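Local coordinates for protein endonuclease NucS (Thermococcus kodakarensis KOD1, PDB 5GKE) that acts as a mismatch restriction endonuclease that binds and cuts DNA, and is also predicted to trim single-stranded ends of branched DNA, at residues A[159-164]-A[197-202]; A[145-150]-A[207-212]; A[191-196]-A[228-233]. The protein carries 1 engineered substitution. All coordinates share one frame; numbering follows the deposited sequence.

Contact 1: A[159-164]-A[197-202]; sequences IGTGIV and VEILRE. With nucleotides of chain C.
The loop 159-164 passes along one flank of helix 187-204, bringing Ile159 opposite Leu200 and Thr161 opposite Ile199, the latter pair with CA atoms 7.5 Å apart. No hydrogen bond crosses; branched aliphatic side chains do the work, and Ile199 is the residue that touches both Ile159 and Thr161. Ile199 CG2, anti to the backbone N while CG1 lies beside that N (chi1 -73°), meets Ile159 CD1 at 4.0 Å. The other branch of Ile199 runs at about a right angle across Thr161, where Ile199 CD1 lies 3.7 Å from Thr161 CB. More loosely, Ile159 CG2 faces Leu200 CD2 at 4.3 Å. Threonine suits its place because its carbon side faces Ile199 while OG1 bonds to Arg223 of the second subunit. The loop joins strands 151-158 and 163-169 of a beta hairpin and folds back on itself through Ile159 N to Gly162 O, 3.1 Å. Gly162 has a positive phi at which a CB would strike the preceding carbonyl and crowd the phosphate of DA5 of chain C. Beside it, Ile163 N donates an almost straight bond (168°) to DA5 OP1 at 2.9 Å. The chemistry is thus divided: apolar contacts hold the loop on the helix, and a backbone N-H, indifferent to base identity, meets the DNA.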
# COMPACT_ATOMS: atom_id res chain seq x y z
N ILE A 159 -13.70 -18.29 -12.28
CA ILE A 159 -14.46 -19.49 -12.01
C ILE A 159 -15.61 -18.96 -11.18
O ILE A 159 -15.79 -17.75 -11.08
CB ILE A 159 -13.64 -20.56 -11.30
CG1 ILE A 159 -13.15 -20.06 -9.93
CG2 ILE A 159 -12.48 -20.94 -12.18
CD1 ILE A 159 -12.27 -21.06 -9.17
N GLY A 160 -16.40 -19.83 -10.59
CA GLY A 160 -17.63 -19.35 -9.98
C GLY A 160 -17.40 -18.33 -8.88
O GLY A 160 -17.97 -17.25 -8.85
N THR A 161 -16.55 -18.72 -7.95
CA THR A 161 -16.24 -17.86 -6.84
C THR A 161 -14.73 -17.67 -6.89
O THR A 161 -13.96 -18.61 -6.66
CB THR A 161 -16.75 -18.50 -5.51
OG1 THR A 161 -18.12 -18.12 -5.32
CG2 THR A 161 -15.95 -18.07 -4.29
N GLY A 162 -14.29 -16.47 -7.25
CA GLY A 162 -12.87 -16.22 -7.39
C GLY A 162 -12.34 -16.19 -8.82
O GLY A 162 -13.00 -16.62 -9.77
N ILE A 163 -11.12 -15.67 -8.96
CA ILE A 163 -10.45 -15.54 -10.24
C ILE A 163 -9.09 -16.22 -10.17
O ILE A 163 -8.25 -15.86 -9.33
CB ILE A 163 -10.28 -14.07 -10.65
CG1 ILE A 163 -11.65 -13.39 -10.70
CG2 ILE A 163 -9.63 -13.97 -11.98
CD1 ILE A 163 -11.59 -11.91 -10.63
N VAL A 164 -8.91 -17.20 -11.05
CA VAL A 164 -7.76 -18.09 -11.12
C VAL A 164 -6.66 -17.49 -11.99
O VAL A 164 -6.96 -16.83 -12.97
CB VAL A 164 -8.21 -19.47 -11.69
CG1 VAL A 164 -7.04 -20.30 -12.15
CG2 VAL A 164 -9.00 -20.20 -10.64
N VAL A 197 -9.08 -24.93 -6.19
CA VAL A 197 -9.07 -26.35 -6.46
C VAL A 197 -10.39 -26.98 -6.01
O VAL A 197 -10.97 -27.79 -6.72
CB VAL A 197 -7.90 -27.03 -5.79
CG1 VAL A 197 -8.11 -28.55 -5.74
CG2 VAL A 197 -6.61 -26.68 -6.51
N GLU A 198 -10.86 -26.59 -4.83
CA GLU A 198 -12.09 -27.15 -4.29
C GLU A 198 -13.27 -26.80 -5.16
O GLU A 198 -14.11 -27.65 -5.46
CB GLU A 198 -12.33 -26.67 -2.85
CG GLU A 198 -11.45 -27.37 -1.84
CD GLU A 198 -11.56 -26.77 -0.44
OE1 GLU A 198 -12.43 -25.89 -0.21
OE2 GLU A 198 -10.75 -27.18 0.42
N ILE A 199 -13.35 -25.54 -5.57
CA ILE A 199 -14.46 -25.11 -6.41
C ILE A 199 -14.45 -25.87 -7.73
O ILE A 199 -15.50 -26.29 -8.22
CB ILE A 199 -14.41 -23.60 -6.66
CG1 ILE A 199 -14.82 -22.86 -5.38
CG2 ILE A 199 -15.33 -23.21 -7.80
CD1 ILE A 199 -14.51 -21.40 -5.42
N LEU A 200 -13.25 -26.09 -8.27
CA LEU A 200 -13.13 -26.82 -9.53
C LEU A 200 -13.41 -28.31 -9.34
O LEU A 200 -13.92 -28.95 -10.25
CB LEU A 200 -11.74 -26.63 -10.13
CG LEU A 200 -11.57 -25.28 -10.85
CD1 LEU A 200 -10.13 -25.07 -11.15
CD2 LEU A 200 -12.37 -25.22 -12.13
N ARG A 201 -13.09 -28.86 -8.18
CA ARG A 201 -13.40 -30.27 -7.91
C ARG A 201 -14.91 -30.50 -7.89
O ARG A 201 -15.36 -31.59 -8.20
CB ARG A 201 -12.78 -30.73 -6.59
CG ARG A 201 -11.31 -31.05 -6.72
CD ARG A 201 -10.75 -31.87 -5.57
NE ARG A 201 -9.39 -32.28 -5.91
CZ ARG A 201 -8.32 -32.03 -5.15
NH1 ARG A 201 -8.46 -31.39 -4.00
NH2 ARG A 201 -7.11 -32.43 -5.55
N GLU A 202 -15.68 -29.48 -7.55
CA GLU A 202 -17.13 -29.60 -7.50
C GLU A 202 -17.73 -29.90 -8.88
O GLU A 202 -18.75 -30.59 -8.97
CB GLU A 202 -17.76 -28.34 -6.90
CG GLU A 202 -17.78 -28.37 -5.37
CD GLU A 202 -17.94 -26.99 -4.74
OE1 GLU A 202 -18.51 -26.10 -5.40
OE2 GLU A 202 -17.49 -26.82 -3.58
P DA C 5 -10.18 -13.40 -5.81
OP1 DA C 5 -10.12 -14.75 -6.41
OP2 DA C 5 -10.50 -13.18 -4.38
O5' DA C 5 -8.77 -12.71 -6.13
C5' DA C 5 -8.23 -12.80 -7.43
C4' DA C 5 -7.01 -11.93 -7.55
O4' DA C 5 -7.39 -10.53 -7.47
C3' DA C 5 -5.95 -12.15 -6.47
O3' DA C 5 -4.67 -12.24 -7.08
C2' DA C 5 -6.09 -10.91 -5.59
C1' DA C 5 -6.51 -9.87 -6.61
N9 DA C 5 -7.16 -8.71 -6.02
C8 DA C 5 -8.10 -8.71 -5.02
N7 DA C 5 -8.49 -7.50 -4.67
C5 DA C 5 -7.75 -6.66 -5.48
C6 DA C 5 -7.69 -5.25 -5.60
N6 DA C 5 -8.43 -4.42 -4.87
N1 DA C 5 -6.84 -4.74 -6.51
C2 DA C 5 -6.10 -5.58 -7.25
N3 DA C 5 -6.06 -6.91 -7.23
C4 DA C 5 -6.92 -7.39 -6.31

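Contact 2: A[145-150]-A[207-212]; sequences VIEPGF and KVRGIL
Glu147 and Arg209 meet head-on in a salt bridge, their carboxylate and guanidinium planes only 18° apart. The grip is end-on through NH1 and NH2 but uneven. Glu147 OE1 receives two donors, Arg209 NH1 at 2.6 Å and Arg209 NH2 at 2.8 Å, the second bond distinctly bent (134°). Arg209 NH2 also gives a straighter bond to Glu147 OE2 at 3.0 Å. All three arrive on the syn side of the carboxylate, somewhat out of its plane, whereas the oxygens lie nearly within the guanidinium plane. Glu147 gets there with CG wedged between its backbone N and carbonyl carbon (chi1 73°) and the rest of the chain extended; Arg209 bends at chi3 to meet it. Arginine fits this position because it has donors on several sides: NE pairs with Glu231 and NH1 with Asp170, so acidic groups hold its rotation and probably balance its charge. A glutamine in place of Glu147 would probably weaken the hold, taking away one of the negative charges that balance Arg209 and turning an NH2 group toward it. Beneath the ion pair, Ile146 CG2 touches Ile211 CD1 at 4.1 Å, and the same Ile146 methyl lies over the rim of one face of the Phe150 ring. A type II turn from Glu147 to Phe150, with Gly149 supplying the positive phi, brings the loop around. Ile146 and Phe150 pack on Ile139 of helix 132-141, and together with Ile211 on Leu178 of strand 175-180; the loop thus links that helix to the sheet, beside strand 208-214, where Arg209 and Ile211 point to the same side.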
# COMPACT_ATOMS: atom_id res chain seq x y z
N VAL A 145 8.04 -25.12 -18.44
CA VAL A 145 8.58 -24.59 -17.18
C VAL A 145 7.78 -25.12 -15.99
O VAL A 145 8.28 -25.19 -14.87
CB VAL A 145 8.59 -23.03 -17.13
CG1 VAL A 145 9.36 -22.47 -18.27
CG2 VAL A 145 7.17 -22.47 -17.15
N ILE A 146 6.53 -25.50 -16.24
CA ILE A 146 5.69 -26.12 -15.23
C ILE A 146 5.97 -27.62 -15.20
O ILE A 146 6.42 -28.16 -14.19
CB ILE A 146 4.20 -25.83 -15.51
CG1 ILE A 146 3.96 -24.32 -15.48
CG2 ILE A 146 3.31 -26.52 -14.51
CD1 ILE A 146 4.33 -23.68 -14.16
N GLU A 147 5.71 -28.27 -16.32
CA GLU A 147 6.06 -29.67 -16.52
C GLU A 147 5.69 -30.05 -17.95
O GLU A 147 4.89 -29.36 -18.59
CB GLU A 147 5.36 -30.57 -15.51
CG GLU A 147 3.88 -30.78 -15.72
CD GLU A 147 3.24 -31.40 -14.49
OE1 GLU A 147 2.12 -31.93 -14.57
OE2 GLU A 147 3.89 -31.36 -13.42
N PRO A 148 6.29 -31.14 -18.48
CA PRO A 148 6.02 -31.52 -19.87
C PRO A 148 4.57 -31.95 -20.07
O PRO A 148 3.99 -32.58 -19.19
CB PRO A 148 6.97 -32.70 -20.11
CG PRO A 148 8.01 -32.58 -19.05
CD PRO A 148 7.30 -32.01 -17.86
N GLY A 149 4.00 -31.60 -21.21
CA GLY A 149 2.63 -31.97 -21.50
C GLY A 149 1.63 -31.12 -20.73
O GLY A 149 0.47 -31.49 -20.58
N PHE A 150 2.10 -29.97 -20.24
CA PHE A 150 1.19 -29.03 -19.60
C PHE A 150 0.65 -28.06 -20.63
O PHE A 150 1.41 -27.39 -21.33
CB PHE A 150 1.87 -28.26 -18.46
CG PHE A 150 1.02 -27.13 -17.94
CD1 PHE A 150 -0.15 -27.38 -17.24
CD2 PHE A 150 1.38 -25.81 -18.17
CE1 PHE A 150 -0.94 -26.34 -16.77
CE2 PHE A 150 0.59 -24.76 -17.70
CZ PHE A 150 -0.57 -25.03 -17.00
N LYS A 207 -10.23 -35.02 -10.43
CA LYS A 207 -9.37 -34.80 -11.59
C LYS A 207 -8.68 -33.42 -11.62
O LYS A 207 -8.25 -32.97 -12.68
CB LYS A 207 -10.16 -35.00 -12.89
CG LYS A 207 -10.52 -36.47 -13.16
CD LYS A 207 -9.29 -37.31 -13.49
CE LYS A 207 -9.47 -38.14 -14.76
NZ LYS A 207 -8.23 -38.25 -15.59
N VAL A 208 -8.69 -32.72 -10.50
CA VAL A 208 -8.05 -31.40 -10.41
C VAL A 208 -6.73 -31.42 -9.62
O VAL A 208 -6.65 -31.99 -8.53
CB VAL A 208 -9.01 -30.40 -9.77
CG1 VAL A 208 -8.41 -29.01 -9.78
CG2 VAL A 208 -10.33 -30.40 -10.53
N ARG A 209 -5.70 -30.83 -10.21
CA ARG A 209 -4.43 -30.58 -9.52
C ARG A 209 -4.23 -29.09 -9.26
O ARG A 209 -4.54 -28.28 -10.13
CB ARG A 209 -3.25 -31.09 -10.35
CG ARG A 209 -3.14 -32.58 -10.47
CD ARG A 209 -2.16 -32.92 -11.58
NE ARG A 209 -0.81 -32.47 -11.28
CZ ARG A 209 0.12 -32.24 -12.19
NH1 ARG A 209 -0.18 -32.39 -13.47
NH2 ARG A 209 1.34 -31.84 -11.84
N GLY A 210 -3.84 -28.72 -8.04
CA GLY A 210 -3.35 -27.38 -7.77
C GLY A 210 -1.84 -27.27 -7.76
O GLY A 210 -1.14 -28.11 -7.19
N ILE A 211 -1.32 -26.17 -8.29
CA ILE A 211 0.12 -25.97 -8.26
C ILE A 211 0.45 -24.55 -7.86
O ILE A 211 -0.01 -23.60 -8.50
CB ILE A 211 0.79 -26.26 -9.61
CG1 ILE A 211 0.42 -27.65 -10.12
CG2 ILE A 211 2.30 -26.12 -9.50
CD1 ILE A 211 1.24 -28.07 -11.33
N LEU A 212 1.22 -24.41 -6.80
CA LEU A 212 1.71 -23.10 -6.40
C LEU A 212 3.02 -22.85 -7.13
O LEU A 212 3.92 -23.68 -7.13
CB LEU A 212 1.91 -23.02 -4.89
CG LEU A 212 2.44 -21.69 -4.34
CD1 LEU A 212 1.65 -20.51 -4.85
CD2 LEU A 212 2.36 -21.72 -2.85

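Contact 3: A[191-196]-A[228-233]; sequences RQLKSY and EGLEFR. With nucleotides of chain C; nucleotides of chain D.
Leu193 and Leu230 reach toward each other tip to tip, Leu193 CG lying 3.9 Å from Leu230 CD1. Leu230 CD1 fits against the helix itself, 4.0 Å from Lys194 CA; a leucine, unbranched at CB and forked at CG, suits this close fit. Above it the aliphatic part of Lys194 crosses Glu228 obliquely, with Lys194 CE 3.3 Å from Glu228 CD. The opposite charges probably attract, but Lys194 NZ stays 4.5 Å from Glu228 OE1, beyond a salt bridge. The lysine is extended until chi4 (-70°) turns its amine aside; its salt bridges go to Glu198 of its own helix and to Glu198 of the second subunit. Gly229, leaving helix 219-227 in a Schellman motif with positive phi, swings the chain from Glu228 into Leu230 and strand 231-234. This is the PD-(D/E)XK nuclease arrangement, a helix packed on a mixed sheet with the metal site close by: Gln192 on the helix and Glu179 on the central strand 175-180 belong to the magnesium site. Leu193 and Tyr196 both rest on Val177 and Glu179 of that strand. From the same helix Tyr196 OH donates to OP1 of DA5 of chain C at 2.7 Å. Arg191, extended from CG to NE, sends both terminal nitrogens to OP2 of DG5 of chain D, with NH2 at 3.0 Å and NH1 at 3.1 Å; the oxygen lies at the edge of the guanidinium, in its plane, a good match for a phosphate. Behind this grip, Arg191 packs on Tyr196 of the second subunit and makes a weak NE bond to Ser195 of that chain.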
# COMPACT_ATOMS: atom_id res chain seq x y z
N ARG A 191 -4.16 -20.59 0.47
CA ARG A 191 -5.59 -20.48 0.72
C ARG A 191 -6.33 -20.15 -0.56
O ARG A 191 -7.42 -20.66 -0.79
CB ARG A 191 -5.89 -19.39 1.77
CG ARG A 191 -5.37 -19.68 3.16
CD ARG A 191 -6.06 -18.80 4.20
NE ARG A 191 -5.37 -18.92 5.48
CZ ARG A 191 -4.53 -18.02 5.98
NH1 ARG A 191 -4.29 -16.88 5.34
NH2 ARG A 191 -3.94 -18.25 7.15
N GLN A 192 -5.76 -19.25 -1.36
CA GLN A 192 -6.27 -18.97 -2.69
C GLN A 192 -6.33 -20.26 -3.52
O GLN A 192 -7.39 -20.66 -3.99
CB GLN A 192 -5.39 -17.93 -3.39
CG GLN A 192 -5.95 -16.52 -3.45
CD GLN A 192 -4.97 -15.55 -4.10
OE1 GLN A 192 -4.99 -15.29 -5.33
NE2 GLN A 192 -4.08 -15.01 -3.29
N LEU A 193 -5.17 -20.90 -3.67
CA LEU A 193 -5.04 -22.13 -4.43
C LEU A 193 -6.01 -23.23 -3.97
O LEU A 193 -6.70 -23.82 -4.78
CB LEU A 193 -3.60 -22.64 -4.33
CG LEU A 193 -3.32 -23.92 -5.15
CD1 LEU A 193 -3.71 -23.70 -6.60
CD2 LEU A 193 -1.85 -24.36 -5.05
N LYS A 194 -6.05 -23.50 -2.67
CA LYS A 194 -6.92 -24.52 -2.13
C LYS A 194 -8.37 -24.19 -2.46
O LYS A 194 -9.14 -25.05 -2.87
CB LYS A 194 -6.73 -24.63 -0.61
CG LYS A 194 -7.76 -25.47 0.15
CD LYS A 194 -7.30 -25.73 1.58
CE LYS A 194 -8.21 -26.68 2.34
NZ LYS A 194 -9.52 -26.09 2.67
N SER A 195 -8.72 -22.93 -2.28
CA SER A 195 -10.06 -22.46 -2.57
C SER A 195 -10.45 -22.72 -4.04
O SER A 195 -11.58 -23.13 -4.33
CB SER A 195 -10.16 -20.97 -2.25
OG SER A 195 -11.49 -20.52 -2.33
N TYR A 196 -9.52 -22.51 -4.96
CA TYR A 196 -9.86 -22.66 -6.37
C TYR A 196 -10.00 -24.13 -6.72
O TYR A 196 -10.91 -24.53 -7.44
CB TYR A 196 -8.81 -22.01 -7.27
CG TYR A 196 -8.62 -20.54 -7.00
CD1 TYR A 196 -9.70 -19.73 -6.62
CD2 TYR A 196 -7.36 -19.95 -7.12
CE1 TYR A 196 -9.52 -18.38 -6.37
CE2 TYR A 196 -7.17 -18.60 -6.87
CZ TYR A 196 -8.25 -17.83 -6.49
OH TYR A 196 -8.04 -16.50 -6.25
N GLU A 228 -2.57 -30.40 2.24
CA GLU A 228 -3.75 -30.44 1.40
C GLU A 228 -3.52 -31.20 0.10
O GLU A 228 -4.40 -31.23 -0.75
CB GLU A 228 -4.22 -29.02 1.11
CG GLU A 228 -5.04 -28.46 2.24
CD GLU A 228 -6.27 -29.29 2.50
OE1 GLU A 228 -6.66 -29.40 3.68
OE2 GLU A 228 -6.84 -29.81 1.51
N GLY A 229 -2.35 -31.80 -0.03
CA GLY A 229 -1.99 -32.51 -1.25
C GLY A 229 -1.88 -31.59 -2.46
O GLY A 229 -2.37 -31.92 -3.53
N LEU A 230 -1.24 -30.44 -2.28
CA LEU A 230 -1.09 -29.48 -3.37
C LEU A 230 0.38 -29.43 -3.75
O LEU A 230 1.24 -29.81 -2.96
CB LEU A 230 -1.62 -28.11 -2.95
CG LEU A 230 -3.14 -28.02 -2.84
CD1 LEU A 230 -3.59 -26.67 -2.33
CD2 LEU A 230 -3.77 -28.28 -4.18
N GLU A 231 0.68 -29.01 -4.98
CA GLU A 231 2.06 -29.08 -5.46
C GLU A 231 2.75 -27.72 -5.50
O GLU A 231 2.13 -26.68 -5.30
CB GLU A 231 2.09 -29.71 -6.84
CG GLU A 231 1.50 -31.10 -6.89
CD GLU A 231 1.23 -31.55 -8.31
OE1 GLU A 231 0.05 -31.85 -8.62
OE2 GLU A 231 2.19 -31.61 -9.12
N PHE A 232 4.04 -27.75 -5.82
CA PHE A 232 4.87 -26.56 -5.89
C PHE A 232 5.87 -26.68 -7.03
O PHE A 232 6.50 -27.71 -7.20
CB PHE A 232 5.61 -26.32 -4.57
CG PHE A 232 6.66 -25.23 -4.63
CD1 PHE A 232 6.34 -23.91 -4.38
CD2 PHE A 232 7.99 -25.54 -4.93
CE1 PHE A 232 7.31 -22.92 -4.43
CE2 PHE A 232 8.96 -24.56 -4.99
CZ PHE A 232 8.62 -23.24 -4.74
N ARG A 233 6.00 -25.61 -7.81
CA ARG A 233 7.05 -25.50 -8.81
C ARG A 233 7.79 -24.19 -8.60
O ARG A 233 7.17 -23.12 -8.57
CB ARG A 233 6.48 -25.57 -10.23
CG ARG A 233 7.55 -25.86 -11.32
CD ARG A 233 7.85 -27.36 -11.39
NE ARG A 233 6.70 -28.15 -10.91
CZ ARG A 233 6.68 -29.48 -10.79
NH1 ARG A 233 7.76 -30.20 -11.09
NH2 ARG A 233 5.58 -30.08 -10.33
P DA C 5 -10.18 -13.40 -5.81
OP1 DA C 5 -10.12 -14.75 -6.41
OP2 DA C 5 -10.50 -13.18 -4.38
O5' DA C 5 -8.77 -12.71 -6.13
C5' DA C 5 -8.23 -12.80 -7.43
C4' DA C 5 -7.01 -11.93 -7.55
O4' DA C 5 -7.39 -10.53 -7.47
C3' DA C 5 -5.95 -12.15 -6.47
O3' DA C 5 -4.67 -12.24 -7.08
C2' DA C 5 -6.09 -10.91 -5.59
C1' DA C 5 -6.51 -9.87 -6.61
N9 DA C 5 -7.16 -8.71 -6.02
C8 DA C 5 -8.10 -8.71 -5.02
N7 DA C 5 -8.49 -7.50 -4.67
C5 DA C 5 -7.75 -6.66 -5.48
C6 DA C 5 -7.69 -5.25 -5.60
N6 DA C 5 -8.43 -4.42 -4.87
N1 DA C 5 -6.84 -4.74 -6.51
C2 DA C 5 -6.10 -5.58 -7.25
N3 DA C 5 -6.06 -6.91 -7.23
C4 DA C 5 -6.92 -7.39 -6.31
P DG D 5 -2.44 -15.59 8.72
OP1 DG D 5 -3.53 -16.33 9.40
OP2 DG D 5 -2.08 -15.95 7.33
O5' DG D 5 -2.79 -14.04 8.77
C5' DG D 5 -3.10 -13.43 10.01
C4' DG D 5 -3.15 -11.92 9.87
O4' DG D 5 -1.83 -11.43 9.45
C3' DG D 5 -4.14 -11.39 8.82
O3' DG D 5 -4.76 -10.23 9.32
C2' DG D 5 -3.23 -11.05 7.65
C1' DG D 5 -2.02 -10.53 8.39
N9 DG D 5 -0.81 -10.44 7.58
C8 DG D 5 -0.37 -11.32 6.63
N7 DG D 5 0.75 -10.95 6.06
C5 DG D 5 1.05 -9.74 6.66
C6 DG D 5 2.14 -8.85 6.45
O6 DG D 5 3.08 -8.97 5.67
N1 DG D 5 2.06 -7.73 7.28
C2 DG D 5 1.05 -7.50 8.19
N2 DG D 5 1.13 -6.36 8.90
N3 DG D 5 0.04 -8.32 8.39
C4 DG D 5 0.10 -9.41 7.60
P DC C 6 -3.30 -12.25 -6.22
OP1 DC C 6 -2.55 -13.46 -6.63
OP2 DC C 6 -3.52 -11.99 -4.79
O5' DC C 6 -2.52 -11.01 -6.86
C5' DC C 6 -2.29 -10.98 -8.26
C4' DC C 6 -1.65 -9.68 -8.69
O4' DC C 6 -2.45 -8.57 -8.23
C3' DC C 6 -0.25 -9.44 -8.14
O3' DC C 6 0.47 -8.68 -9.10
C2' DC C 6 -0.53 -8.63 -6.88
C1' DC C 6 -1.68 -7.76 -7.35
N1 DC C 6 -2.59 -7.27 -6.27
C2 DC C 6 -2.79 -5.89 -6.11
O2 DC C 6 -2.18 -5.11 -6.84
N3 DC C 6 -3.64 -5.46 -5.14
C4 DC C 6 -4.28 -6.35 -4.37
N4 DC C 6 -5.11 -5.87 -3.43
C5 DC C 6 -4.10 -7.75 -4.53
C6 DC C 6 -3.26 -8.16 -5.49

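Contacts 1 and 3 use successive turns of helix 187-204; contact 2 shares the sheet, with strand 208-214 directly following that helix. Each mixes buried and partly exposed residues, but their chemistry differs. Contact 1 is mainly apolar, with no hydrogen bond across its segments, contact 3 apolar with charged groups beside it, and contact 2 led by a salt bridge, away from the second subunit that touches the other two. A probable backbone bond from Leu212 N to Glu231 O, 2.9 Å, joins contacts 2 and 3 through neighbouring strands. Val197 CG2 packs on Gly210 CA between contacts 1 and 2. Contacts 1 and 3 converge on the phosphate of DA5 of chain C, where Ile163 N and Tyr196 OH bind one oxygen.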